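Local structure of bifunctional cytochrome P450/NADPH--P450 reductase (Deinococcus aerius, 7F3H) at residues Pro9-His14 / Arg37-Gly42; Ala27-Phe32 / Thr331-Ala336; Asn60-Leu65 / Val357-Pro362; Leu340-Glu343 / Tyr349-Arg352. The protein is a fused P450-reductase enzyme whose haem domain, the part described here, probably binds organic substrates and hydroxylates them with electrons drawn from NADPH. One frame throughout, in Å; residues are numbered along the deposited sequence.

Contact 1. Residues Pro9-His14 / Arg37-Gly42; sequences PSPPKH and RQIPEG
Pro-9 carries this contact, its CB and CG turned to two side chains of the segment leaving helix 28-38. The first kind of interaction is apolar packing. Pro-9 CB lies 3.7 Å from Ile-39 CG2, a methyl placed anti to the backbone N (chi1 -50°, defined on CG1). The other branch of Ile-39 runs on extended, and its CD1 comes within 4.4 Å of Pro-11 CG, a looser touch. One isoleucine thus spans two prolines.

The second kind is aliphatic packing against an acidic side chain. Pro-9 CG is 3.7 Å from Glu-41 CD and 3.9 Å from Glu-41 CB. The bend at chi2 (93°) folds the glutamate over so that its whole length, from CB to the carboxylate, stays within van der Waals range of that one ring carbon. Cut back to an alanine, Glu-41 would retain only the CB touch, and Pro-9 CG would probably be left beside a gap where the carboxylate end now lies.

The backbone places these groups: Ile-39 is the first residue past the helix, and a type I turn from it to Gly-42 brings Glu-41 round. This is plain packing of the N-terminal loop, which runs over strand 43-48 (Pro-9 on Leu-43, Pro-11 on Leu-46), against the turn after helix 28-38; Tyr-349 touches Pro-9 and Glu-41. Between the segments the chemistry is van der Waals alone, so their fit probably depends on shape, while bonds of Ser-10 OG to Gln-45 O and of Ile-39 O to Tyr-57 OH help fix where they lie.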
loop_
_atom_site.group_PDB
_atom_site.type_symbol
_atom_site.label_atom_id
_atom_site.label_comp_id
_atom_site.label_asym_id
_atom_site.label_seq_id
_atom_site.Cartn_x
_atom_site.Cartn_y
_atom_site.Cartn_z
ATOM N N PRO A 9 13.737 -3.916 25.861
ATOM C CA PRO A 9 14.273 -2.566 26.060
ATOM C C PRO A 9 13.184 -1.511 25.913
ATOM O O PRO A 9 12.236 -1.664 25.135
ATOM C CB PRO A 9 15.341 -2.434 24.963
ATOM C CG PRO A 9 15.718 -3.885 24.617
ATOM C CD PRO A 9 14.450 -4.668 24.815
ATOM N N SER A 10 13.333 -0.431 26.690
ATOM C CA SER A 10 12.405 0.676 26.696
ATOM C C SER A 10 13.131 2.007 26.913
ATOM O O SER A 10 14.029 2.083 27.761
ATOM C CB SER A 10 11.329 0.455 27.763
ATOM O OG SER A 10 10.179 1.245 27.474
ATOM N N PRO A 11 12.805 3.052 26.149
ATOM C CA PRO A 11 13.497 4.351 26.304
ATOM C C PRO A 11 13.126 4.995 27.628
ATOM O O PRO A 11 12.078 4.685 28.214
ATOM C CB PRO A 11 12.947 5.182 25.134
ATOM C CG PRO A 11 12.300 4.212 24.240
ATOM C CD PRO A 11 11.780 3.128 25.097
ATOM N N PRO A 12 13.964 5.897 28.138
ATOM C CA PRO A 12 13.799 6.363 29.533
ATOM C C PRO A 12 12.496 7.131 29.887
ATOM O O PRO A 12 12.234 7.243 31.095
ATOM C CB PRO A 12 15.053 7.223 29.760
ATOM C CG PRO A 12 15.531 7.572 28.391
ATOM C CD PRO A 12 15.183 6.424 27.515
ATOM N N LYS A 13 11.695 7.655 28.929
ATOM C CA LYS A 13 10.404 8.334 29.200
ATOM C C LYS A 13 10.579 9.783 29.692
ATOM O O LYS A 13 11.521 10.082 30.435
ATOM C CB LYS A 13 9.592 7.508 30.208
ATOM C CG LYS A 13 8.215 7.958 30.602
ATOM C CD LYS A 13 7.639 7.003 31.668
ATOM C CE LYS A 13 6.967 5.720 31.195
ATOM N NZ LYS A 13 5.563 5.925 30.701
ATOM N N HIS A 14 9.645 10.689 29.345
ATOM C CA HIS A 14 9.637 12.155 29.512
ATOM C C HIS A 14 8.760 12.589 30.689
ATOM O O HIS A 14 7.656 12.056 30.860
ATOM C CB HIS A 14 9.114 12.825 28.237
ATOM C CG HIS A 14 9.270 14.316 28.200
ATOM N ND1 HIS A 14 8.520 15.170 28.981
ATOM C CD2 HIS A 14 10.066 15.110 27.438
ATOM C CE1 HIS A 14 8.861 16.420 28.719
ATOM N NE2 HIS A 14 9.794 16.412 27.783
ATOM N N ARG A 37 17.062 2.987 15.844
ATOM C CA ARG A 37 18.483 3.183 15.566
ATOM C C ARG A 37 19.286 3.372 16.841
ATOM O O ARG A 37 20.488 3.088 16.845
ATOM C CB ARG A 37 18.679 4.423 14.692
ATOM C CG ARG A 37 18.485 4.184 13.232
ATOM C CD ARG A 37 19.597 3.308 12.659
ATOM N NE ARG A 37 19.686 3.499 11.215
ATOM C CZ ARG A 37 19.119 2.696 10.321
ATOM N NH1 ARG A 37 18.407 1.649 10.731
ATOM N NH2 ARG A 37 19.250 2.954 9.020
ATOM N N GLN A 38 18.628 3.746 17.946
ATOM C CA GLN A 38 19.344 3.802 19.223
ATOM C C GLN A 38 19.404 2.439 19.891
ATOM O O GLN A 38 20.317 2.192 20.684
ATOM C CB GLN A 38 18.689 4.751 20.238
ATOM C CG GLN A 38 18.287 6.121 19.764
ATOM C CD GLN A 38 19.438 6.859 19.186
ATOM O OE1 GLN A 38 20.523 6.890 19.771
ATOM N NE2 GLN A 38 19.232 7.449 18.011
ATOM N N ILE A 39 18.466 1.543 19.598
ATOM C CA ILE A 39 18.374 0.309 20.378
ATOM C C ILE A 39 18.794 -0.898 19.541
ATOM O O ILE A 39 18.008 -1.408 18.727
ATOM C CB ILE A 39 16.946 0.159 20.937
ATOM C CG1 ILE A 39 16.518 1.474 21.625
ATOM C CG2 ILE A 39 16.820 -1.039 21.891
ATOM C CD1 ILE A 39 15.198 1.421 22.343
ATOM N N PRO A 40 20.009 -1.420 19.750
ATOM C CA PRO A 40 20.523 -2.474 18.859
ATOM C C PRO A 40 19.947 -3.852 19.113
ATOM O O PRO A 40 20.078 -4.707 18.226
ATOM C CB PRO A 40 22.031 -2.459 19.133
ATOM C CG PRO A 40 22.130 -2.027 20.567
ATOM C CD PRO A 40 21.018 -0.989 20.737
ATOM N N GLU A 41 19.272 -4.083 20.249
ATOM C CA GLU A 41 18.647 -5.382 20.515
ATOM C C GLU A 41 17.557 -5.742 19.527
ATOM O O GLU A 41 17.065 -6.876 19.556
ATOM C CB GLU A 41 18.045 -5.441 21.913
ATOM C CG GLU A 41 19.050 -5.412 23.010
ATOM C CD GLU A 41 19.281 -3.992 23.481
ATOM O OE1 GLU A 41 19.173 -3.074 22.638
ATOM O OE2 GLU A 41 19.582 -3.787 24.678
ATOM N N GLY A 42 17.051 -4.784 18.761
ATOM C CA GLY A 42 16.139 -5.116 17.689
ATOM C C GLY A 42 14.665 -5.103 18.054
ATOM O O GLY A 42 13.830 -5.386 17.170
#

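Contact 2. Residues Ala27-Phe32 / Thr331-Ala336; sequences APVLNF and TIPNYA. With HEM (protoporphyrin IX containing Fe), chain E.
On the outer side of the haem pocket wall, Pro-333 and Asn-334 meet Val-29 and Phe-32 of helix 28-38. Val-29 reaches across with both methyls. Its CG1, set between the backbone N and the carbonyl carbon (chi1 75°), lies 4.1 Å from Pro-333 CG, while CG2 comes 4.0 Å from Pro-333 O and 4.1 Å from Asn-334 CB. The valine and asparagine side chains run past each other in opposite senses. One helical turn on, Phe-32 and Asn-334 cross almost at right angles, with the ring and the amide inclined by 43°; Pro-28 O lies over one face of the same ring, toward its rim.

The segment 331-336 runs from the loop after helix 317-329, the K helix of the P450 fold with its Glu-x-x-Arg sequence, into the first residue of strand 336-339. Three residues of this loop, Thr-331, Ile-332 and Tyr-335, line the haem pocket. Ile-332 CD1 rests 3.7 Å from haem C1D. Tyr-335 lies by a propionate and a methyl, its CD1 3.6 Å from haem O2D and its CE2 3.7 Å from haem CMD, while its OH is bonded to Lys-396 O. Thr-331 OG1 approaches the vinyl carbon CBC to 3.4 Å and is satisfied by Thr-271 O. Leu-360 touches Val-29, Phe-32 and Asn-334, adding an apolar side to the junction.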
loop_
_atom_site.group_PDB
_atom_site.type_symbol
_atom_site.label_atom_id
_atom_site.label_comp_id
_atom_site.label_asym_id
_atom_site.label_seq_id
_atom_site.Cartn_x
_atom_site.Cartn_y
_atom_site.Cartn_z
ATOM N N ALA A 27 3.900 11.781 11.184
ATOM C CA ALA A 27 4.271 10.402 10.876
ATOM C C ALA A 27 5.044 9.746 12.023
ATOM O O ALA A 27 6.263 9.623 11.931
ATOM C CB ALA A 27 5.101 10.376 9.589
ATOM N N PRO A 28 4.383 9.305 13.096
ATOM C CA PRO A 28 5.121 8.750 14.256
ATOM C C PRO A 28 5.967 7.512 13.965
ATOM O O PRO A 28 6.909 7.222 14.740
ATOM C CB PRO A 28 4.010 8.442 15.276
ATOM C CG PRO A 28 2.692 8.671 14.559
ATOM C CD PRO A 28 2.940 9.476 13.362
ATOM N N VAL A 29 5.683 6.773 12.887
ATOM C CA VAL A 29 6.562 5.652 12.565
ATOM C C VAL A 29 8.007 6.124 12.380
ATOM O O VAL A 29 8.945 5.359 12.641
ATOM C CB VAL A 29 6.047 4.862 11.338
ATOM C CG1 VAL A 29 6.306 5.610 10.062
ATOM C CG2 VAL A 29 6.692 3.443 11.304
ATOM N N LEU A 30 8.226 7.391 11.999
ATOM C CA LEU A 30 9.615 7.860 11.854
ATOM C C LEU A 30 10.287 8.082 13.220
ATOM O O LEU A 30 11.505 7.865 13.380
ATOM C CB LEU A 30 9.659 9.136 11.011
ATOM C CG LEU A 30 9.107 8.964 9.597
ATOM C CD1 LEU A 30 9.354 10.200 8.721
ATOM C CD2 LEU A 30 9.706 7.722 8.976
ATOM N N ASN A 31 9.514 8.542 14.206
ATOM C CA ASN A 31 10.004 8.546 15.580
ATOM C C ASN A 31 10.421 7.149 16.016
ATOM O O ASN A 31 11.454 6.971 16.688
ATOM C CB ASN A 31 8.936 9.105 16.517
ATOM C CG ASN A 31 8.482 10.499 16.116
ATOM O OD1 ASN A 31 9.246 11.280 15.514
ATOM N ND2 ASN A 31 7.254 10.838 16.485
ATOM N N PHE A 32 9.614 6.148 15.664
ATOM C CA PHE A 32 9.963 4.775 16.028
ATOM C C PHE A 32 11.252 4.352 15.346
ATOM O O PHE A 32 12.076 3.652 15.938
ATOM C CB PHE A 32 8.843 3.815 15.643
ATOM C CG PHE A 32 7.531 4.128 16.279
ATOM C CD1 PHE A 32 7.474 4.777 17.501
ATOM C CD2 PHE A 32 6.350 3.765 15.646
ATOM C CE1 PHE A 32 6.254 5.045 18.089
ATOM C CE2 PHE A 32 5.126 4.027 16.227
ATOM C CZ PHE A 32 5.073 4.674 17.451
ATOM N N THR A 331 4.807 1.503 1.983
ATOM C CA THR A 331 3.738 2.435 2.302
ATOM C C THR A 331 2.785 1.937 3.387
ATOM O O THR A 331 2.048 2.752 3.954
ATOM C CB THR A 331 2.955 2.817 1.032
ATOM O OG1 THR A 331 2.447 1.640 0.379
ATOM C CG2 THR A 331 3.874 3.562 0.043
ATOM N N ILE A 332 2.767 0.644 3.707
ATOM C CA ILE A 332 2.169 0.257 4.988
ATOM C C ILE A 332 3.311 -0.131 5.908
ATOM O O ILE A 332 3.797 -1.277 5.859
ATOM C CB ILE A 332 1.141 -0.880 4.897
ATOM C CG1 ILE A 332 -0.017 -0.556 3.940
ATOM C CG2 ILE A 332 0.581 -1.108 6.290
ATOM C CD1 ILE A 332 -1.033 -1.733 3.749
ATOM N N PRO A 333 3.803 0.795 6.727
ATOM C CA PRO A 333 5.091 0.579 7.412
ATOM C C PRO A 333 5.054 0.025 8.839
ATOM O O PRO A 333 6.128 -0.097 9.438
ATOM C CB PRO A 333 5.686 1.994 7.395
ATOM C CG PRO A 333 4.468 2.906 7.560
ATOM C CD PRO A 333 3.305 2.174 6.879
ATOM N N ASN A 334 3.906 -0.316 9.429
ATOM C CA ASN A 334 3.940 -0.702 10.845
ATOM C C ASN A 334 2.824 -1.678 11.185
ATOM O O ASN A 334 2.253 -1.624 12.280
ATOM C CB ASN A 334 3.867 0.520 11.769
ATOM C CG ASN A 334 4.697 0.344 13.023
ATOM O OD1 ASN A 334 5.602 -0.513 13.084
ATOM N ND2 ASN A 334 4.398 1.139 14.035
ATOM N N TYR A 335 2.497 -2.576 10.256
ATOM C CA TYR A 335 1.496 -3.599 10.516
ATOM C C TYR A 335 2.015 -4.605 11.529
ATOM O O TYR A 335 3.227 -4.821 11.663
ATOM C CB TYR A 335 1.091 -4.278 9.215
ATOM C CG TYR A 335 2.169 -5.067 8.481
ATOM C CD1 TYR A 335 2.391 -6.397 8.768
ATOM C CD2 TYR A 335 2.939 -4.476 7.475
ATOM C CE1 TYR A 335 3.351 -7.132 8.078
ATOM C CE2 TYR A 335 3.904 -5.211 6.762
ATOM C CZ TYR A 335 4.111 -6.543 7.088
ATOM O OH TYR A 335 5.054 -7.323 6.427
ATOM N N ALA A 336 1.073 -5.209 12.268
ATOM C CA ALA A 336 1.390 -5.932 13.494
ATOM C C ALA A 336 0.797 -7.328 13.505
ATOM O O ALA A 336 -0.237 -7.601 12.873
ATOM C CB ALA A 336 0.879 -5.192 14.736
HETATM C CHA HEM E . -2.818 -6.804 2.304
HETATM C CHB HEM E . -5.210 -5.616 -1.756
HETATM C CHC HEM E . -1.477 -2.785 -3.101
HETATM C CHD HEM E . 0.770 -3.748 1.087
HETATM C C1A HEM E . -3.777 -6.732 1.324
HETATM C C2A HEM E . -5.071 -7.378 1.370
HETATM C C3A HEM E . -5.734 -7.091 0.238
HETATM C C4A HEM E . -4.903 -6.179 -0.532
HETATM C CMA HEM E . -7.154 -7.583 -0.145
HETATM C CAA HEM E . -5.516 -8.326 2.494
HETATM C CBA HEM E . -5.151 -9.750 2.061
HETATM C CGA HEM E . -5.620 -10.802 3.066
HETATM O O1A HEM E . -6.205 -11.812 2.588
HETATM O O2A HEM E . -5.541 -10.644 4.322
HETATM C C1B HEM E . -4.405 -4.781 -2.503
HETATM C C2B HEM E . -4.702 -4.244 -3.825
HETATM C C3B HEM E . -3.642 -3.507 -4.204
HETATM C C4B HEM E . -2.687 -3.496 -3.111
HETATM C CMB HEM E . -5.975 -4.577 -4.630
HETATM C CAB HEM E . -3.410 -2.641 -5.461
HETATM C CBB HEM E . -4.330 -2.390 -6.396
HETATM C C1C HEM E . -0.538 -2.780 -2.082
HETATM C C2C HEM E . 0.765 -2.101 -2.081
HETATM C C3C HEM E . 1.329 -2.391 -0.893
HETATM C C4C HEM E . 0.464 -3.259 -0.154
HETATM C CMC HEM E . 1.319 -1.198 -3.222
HETATM C CAC HEM E . 2.669 -2.004 -0.286
HETATM C CBC HEM E . 3.552 -1.263 -0.941
HETATM C C1D HEM E . -0.004 -4.654 1.786
HETATM C C2D HEM E . 0.283 -5.176 3.119
HETATM C C3D HEM E . -0.708 -6.012 3.426
HETATM C C4D HEM E . -1.664 -6.049 2.338
HETATM C CMD HEM E . 1.508 -4.850 4.014
HETATM C CAD HEM E . -0.806 -6.775 4.735
HETATM C CBD HEM E . -1.527 -5.819 5.646
HETATM C CGD HEM E . -1.592 -6.346 7.040
HETATM O O1D HEM E . -2.470 -5.816 7.763
HETATM O O2D HEM E . -0.794 -7.265 7.418
HETATM N NA HEM E . -3.727 -5.988 0.165
HETATM N NB HEM E . -3.173 -4.319 -2.106
HETATM N NC HEM E . -0.686 -3.460 -0.880
HETATM N ND HEM E . -1.195 -5.211 1.345
HETATM FE FE HEM E . -2.114 -4.848 -0.377
#

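Contact 3. Residues Asn60-Leu65 / Val357-Pro362; sequences NLVAEL and VALLIP
Leu-65, at the end of helix 59-65, pushes its forked tip into the side-chain surface made by Val-357 and Leu-359, two residues on one face of strand 356-359. The CD1 prong enters between them, 3.6 Å from Val-357 CG1 and 4.0 Å from Leu-359 CD2. The CD2 prong sits against Val-357 CB at 3.8 Å, the two side chains crossing at about a right angle.

The fit is reciprocal. Leu-359 CD2 is a knob that settles between side chains one helical turn apart, 4.1 Å from Leu-65 CB and, more loosely, 4.3 Å from Val-62 CG1. Its CG stands anti to the carbonyl carbon (chi1 -45°), which swings the branched end to the helix. The helix and strand axes approach to 10.1 Å with a signed crossing angle of -119°. Trimming Leu-65 to an alanine would remove both prongs and would probably open a gap beside Val-357, leaving Leu-359 freer to turn.

Ala-358, between the two, points the other way, to Gln-55 and Asn-334. The side chain of Leu-359 is about 7 Å from the haem. All four touching residues are buried and aliphatic, so the junction is probably held by hydrophobic packing.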
loop_
_atom_site.group_PDB
_atom_site.type_symbol
_atom_site.label_atom_id
_atom_site.label_comp_id
_atom_site.label_asym_id
_atom_site.label_seq_id
_atom_site.Cartn_x
_atom_site.Cartn_y
_atom_site.Cartn_z
ATOM N N ASN A 60 16.123 -11.602 12.720
ATOM C CA ASN A 60 15.815 -12.945 13.214
ATOM C C ASN A 60 14.562 -12.951 14.095
ATOM O O ASN A 60 13.730 -13.885 14.011
ATOM C CB ASN A 60 17.004 -13.492 13.982
ATOM C CG ASN A 60 18.228 -13.645 13.125
ATOM O OD1 ASN A 60 18.165 -14.124 11.981
ATOM N ND2 ASN A 60 19.368 -13.228 13.670
ATOM N N LEU A 61 14.415 -11.911 14.940
ATOM C CA LEU A 61 13.188 -11.729 15.722
ATOM C C LEU A 61 11.994 -11.657 14.800
ATOM O O LEU A 61 10.984 -12.329 15.033
ATOM C CB LEU A 61 13.263 -10.465 16.596
ATOM C CG LEU A 61 14.288 -10.451 17.755
ATOM C CD1 LEU A 61 14.221 -9.163 18.595
ATOM C CD2 LEU A 61 14.149 -11.701 18.642
ATOM N N VAL A 62 12.124 -10.918 13.701
ATOM C CA VAL A 62 10.993 -10.787 12.804
ATOM C C VAL A 62 10.677 -12.124 12.161
ATOM O O VAL A 62 9.501 -12.473 12.000
ATOM C CB VAL A 62 11.249 -9.712 11.735
ATOM C CG1 VAL A 62 10.182 -9.816 10.666
ATOM C CG2 VAL A 62 11.214 -8.334 12.359
ATOM N N ALA A 63 11.703 -12.917 11.825
ATOM C CA ALA A 63 11.451 -14.286 11.374
ATOM C C ALA A 63 10.569 -15.028 12.372
ATOM O O ALA A 63 9.603 -15.709 11.995
ATOM C CB ALA A 63 12.763 -15.038 11.170
ATOM N N GLU A 64 10.867 -14.878 13.660
ATOM C CA GLU A 64 10.031 -15.527 14.667
ATOM C C GLU A 64 8.599 -14.994 14.631
ATOM O O GLU A 64 7.641 -15.777 14.634
ATOM C CB GLU A 64 10.645 -15.346 16.049
ATOM C CG GLU A 64 11.998 -16.008 16.172
ATOM C CD GLU A 64 12.377 -16.238 17.606
ATOM O OE1 GLU A 64 13.185 -15.441 18.142
ATOM O OE2 GLU A 64 11.874 -17.224 18.200
ATOM N N LEU A 65 8.437 -13.662 14.555
ATOM C CA LEU A 65 7.119 -13.012 14.557
ATOM C C LEU A 65 6.310 -13.301 13.302
ATOM O O LEU A 65 5.089 -13.065 13.299
ATOM C CB LEU A 65 7.276 -11.495 14.662
ATOM C CG LEU A 65 7.853 -11.038 15.981
ATOM C CD1 LEU A 65 8.398 -9.655 15.786
ATOM C CD2 LEU A 65 6.768 -11.079 17.073
ATOM N N VAL A 357 2.699 -7.209 18.447
ATOM C CA VAL A 357 4.057 -6.770 18.116
ATOM C C VAL A 357 4.028 -6.164 16.725
ATOM O O VAL A 357 3.604 -6.826 15.767
ATOM C CB VAL A 357 5.076 -7.911 18.181
ATOM C CG1 VAL A 357 6.478 -7.370 17.855
ATOM C CG2 VAL A 357 5.030 -8.561 19.541
ATOM N N ALA A 358 4.350 -4.876 16.635
ATOM C CA ALA A 358 4.428 -4.203 15.349
ATOM C C ALA A 358 5.757 -4.519 14.660
ATOM O O ALA A 358 6.824 -4.457 15.285
ATOM C CB ALA A 358 4.236 -2.693 15.536
ATOM N N LEU A 359 5.698 -4.857 13.371
ATOM C CA LEU A 359 6.911 -4.932 12.555
ATOM C C LEU A 359 7.314 -3.528 12.111
ATOM O O LEU A 359 6.622 -2.899 11.295
ATOM C CB LEU A 359 6.714 -5.837 11.343
ATOM C CG LEU A 359 6.031 -7.191 11.507
ATOM C CD1 LEU A 359 6.022 -7.906 10.188
ATOM C CD2 LEU A 359 6.772 -8.018 12.515
ATOM N N LEU A 360 8.463 -3.052 12.581
ATOM C CA LEU A 360 8.916 -1.698 12.240
ATOM C C LEU A 360 9.637 -1.732 10.885
ATOM O O LEU A 360 10.867 -1.716 10.786
ATOM C CB LEU A 360 9.781 -1.145 13.371
ATOM C CG LEU A 360 10.212 0.310 13.271
ATOM C CD1 LEU A 360 9.004 1.273 13.174
ATOM C CD2 LEU A 360 11.115 0.644 14.459
ATOM N N ILE A 361 8.810 -1.724 9.823
ATOM C CA ILE A 361 9.309 -2.004 8.469
ATOM C C ILE A 361 10.469 -1.106 8.058
ATOM O O ILE A 361 11.459 -1.623 7.517
ATOM C CB ILE A 361 8.144 -1.942 7.466
ATOM C CG1 ILE A 361 7.035 -2.960 7.768
ATOM C CG2 ILE A 361 8.642 -2.140 6.029
ATOM C CD1 ILE A 361 7.476 -4.471 7.653
ATOM N N PRO A 362 10.430 0.213 8.241
ATOM C CA PRO A 362 11.600 1.010 7.855
ATOM C C PRO A 362 12.875 0.575 8.549
ATOM O O PRO A 362 13.937 0.526 7.912
ATOM C CB PRO A 362 11.208 2.438 8.247
ATOM C CG PRO A 362 9.764 2.412 8.356
ATOM C CD PRO A 362 9.346 1.060 8.756
#

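Contact 4. Residues Leu340-Glu343 / Tyr349-Arg352; sequences LQDE and YEIR
Glu-343 O receives Ile-351 N at 2.8 Å, an almost straight bond with 171° at the hydrogen, and the CA-H of Glu-350 approaches the same oxygen, with CA 3.3 Å away. The return bond, Glu-343 N to Ile-351 O, is also 2.8 Å long but more bent, at 158°. Ile-351 O in turn has the CA-H of Asp-342 beside it, the CA lying 3.6 Å off. This reciprocal pair of bonds marks Glu-343 and Ile-351 as an antiparallel hydrogen-bonded pair, at the open end of the small hairpin of strands 343-345 and 349-351.

Charged side chains flank the pair. Asp-342 OD1 stands 3.4 Å from Arg-352 CA and accepts a bond from Lys-353 N, which holds the carboxylate beside the chain as it leaves strand 349-351. Glu-350 has its CG turned opposite the backbone N (chi1 -166°), which carries the chain past Glu-343 O and toward Asp-342. Their oxygens Asp-342 OD2 and Glu-350 OE2 remain 4.5 Å apart, a like-charge approach probably eased by Arg-352. That arginine lays one guanidinium face under Glu-350 OE2, its NE at 3.9 Å, a long ion pair in which the charges attract but no N-H points at the oxygen.

Glu-343 bends away from its partner strand, and its OE1 forms a salt bridge with Arg-70 NE. Glu-343 and Ile-351 share one sheet face and both touch Phe-71, and Leu-340 pairs through its backbone with Arg-70. The hairpin is thereby seated on strand 71-72, at the edge of the five-stranded sheet, with strand 356-359 following strand 349-351 in the chain.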
loop_
_atom_site.group_PDB
_atom_site.type_symbol
_atom_site.label_atom_id
_atom_site.label_comp_id
_atom_site.label_asym_id
_atom_site.label_seq_id
_atom_site.Cartn_x
_atom_site.Cartn_y
_atom_site.Cartn_z
ATOM N N LEU A 340 -0.366 -15.789 19.616
ATOM C CA LEU A 340 -1.420 -16.788 19.822
ATOM C C LEU A 340 -1.366 -17.362 21.232
ATOM O O LEU A 340 -2.399 -17.625 21.849
ATOM C CB LEU A 340 -1.305 -17.913 18.784
ATOM C CG LEU A 340 -1.403 -17.472 17.310
ATOM C CD1 LEU A 340 -1.307 -18.656 16.308
ATOM C CD2 LEU A 340 -2.674 -16.609 17.015
ATOM N N GLN A 341 -0.170 -17.625 21.720
ATOM C CA GLN A 341 0.092 -18.134 23.052
ATOM C C GLN A 341 1.176 -17.263 23.663
ATOM O O GLN A 341 1.750 -16.396 23.002
ATOM C CB GLN A 341 0.552 -19.597 23.002
ATOM C CG GLN A 341 -0.513 -20.560 22.569
ATOM C CD GLN A 341 -1.798 -20.445 23.413
ATOM O OE1 GLN A 341 -2.914 -20.500 22.877
ATOM N NE2 GLN A 341 -1.639 -20.274 24.740
ATOM N N ASP A 342 1.444 -17.459 24.947
ATOM C CA ASP A 342 2.673 -16.919 25.501
ATOM C C ASP A 342 3.861 -17.419 24.686
ATOM O O ASP A 342 4.008 -18.619 24.459
ATOM C CB ASP A 342 2.808 -17.321 26.969
ATOM C CG ASP A 342 1.758 -16.655 27.840
ATOM O OD1 ASP A 342 1.090 -15.713 27.345
ATOM O OD2 ASP A 342 1.600 -17.050 29.009
ATOM N N GLU A 343 4.711 -16.490 24.245
ATOM C CA GLU A 343 5.833 -16.785 23.363
ATOM C C GLU A 343 7.100 -16.168 23.936
ATOM O O GLU A 343 7.061 -15.229 24.734
ATOM C CB GLU A 343 5.631 -16.235 21.950
ATOM C CG GLU A 343 4.640 -17.000 21.113
ATOM C CD GLU A 343 5.135 -18.356 20.671
ATOM O OE1 GLU A 343 6.364 -18.606 20.649
ATOM O OE2 GLU A 343 4.271 -19.192 20.353
ATOM N N TYR A 349 12.986 -12.763 25.223
ATOM C CA TYR A 349 11.934 -11.756 25.347
ATOM C C TYR A 349 10.557 -12.411 25.348
ATOM O O TYR A 349 10.210 -13.125 24.400
ATOM C CB TYR A 349 12.040 -10.757 24.198
ATOM C CG TYR A 349 13.370 -10.049 24.117
ATOM C CD1 TYR A 349 13.825 -9.245 25.169
ATOM C CD2 TYR A 349 14.185 -10.198 23.002
ATOM C CE1 TYR A 349 15.035 -8.590 25.090
ATOM C CE2 TYR A 349 15.405 -9.545 22.915
ATOM C CZ TYR A 349 15.830 -8.740 23.953
ATOM O OH TYR A 349 17.061 -8.090 23.851
ATOM N N GLU A 350 9.763 -12.152 26.394
ATOM C CA GLU A 350 8.426 -12.735 26.488
ATOM C C GLU A 350 7.410 -11.856 25.779
ATOM O O GLU A 350 7.487 -10.634 25.861
ATOM C CB GLU A 350 7.975 -12.963 27.924
ATOM C CG GLU A 350 6.741 -13.877 27.941
ATOM C CD GLU A 350 6.137 -14.067 29.313
ATOM O OE1 GLU A 350 6.899 -14.287 30.283
ATOM O OE2 GLU A 350 4.889 -14.003 29.413
ATOM N N ILE A 351 6.548 -12.479 24.988
ATOM C CA ILE A 351 5.387 -11.849 24.374
ATOM C C ILE A 351 4.164 -12.616 24.848
ATOM O O ILE A 351 3.966 -13.771 24.462
ATOM C CB ILE A 351 5.479 -11.846 22.844
ATOM C CG1 ILE A 351 6.887 -11.397 22.399
ATOM C CG2 ILE A 351 4.349 -10.996 22.249
ATOM C CD1 ILE A 351 7.282 -9.965 22.806
ATOM N N ARG A 352 3.347 -11.987 25.686
ATOM C CA ARG A 352 2.179 -12.645 26.268
ATOM C C ARG A 352 1.084 -12.900 25.239
ATOM O O ARG A 352 0.947 -12.177 24.247
ATOM C CB ARG A 352 1.635 -11.801 27.411
ATOM C CG ARG A 352 2.627 -11.639 28.535
ATOM C CD ARG A 352 2.046 -10.786 29.630
ATOM N NE ARG A 352 2.576 -11.204 30.917
ATOM C CZ ARG A 352 2.109 -12.219 31.631
ATOM N NH1 ARG A 352 1.071 -12.932 31.197
ATOM N NH2 ARG A 352 2.685 -12.513 32.790
#

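Overall arrangement
From the N terminus, contact 1 brings residues 9-14 back against the turn that follows helix 28-38, closing a short loop. Contact 2 opens inside this loop, so the two cross, and closes some 300 residues later, joining helix 28-38 to the loop before strand 336-339. Contact 3, in series with contact 1, ties helix 59-65 to strand 356-359 and crosses contact 2. Contact 4, the two-stranded hairpin itself, nests within contact 3 and follows contacts 1 and 2 in series. Tyr-335 O to Leu-359 N, 3.0 Å, probably bonds contacts 2 and 3; Val-357 packs on Ile-351 between 3 and 4, and Tyr-349 reaches Pro-9 and Glu-41 of contact 1.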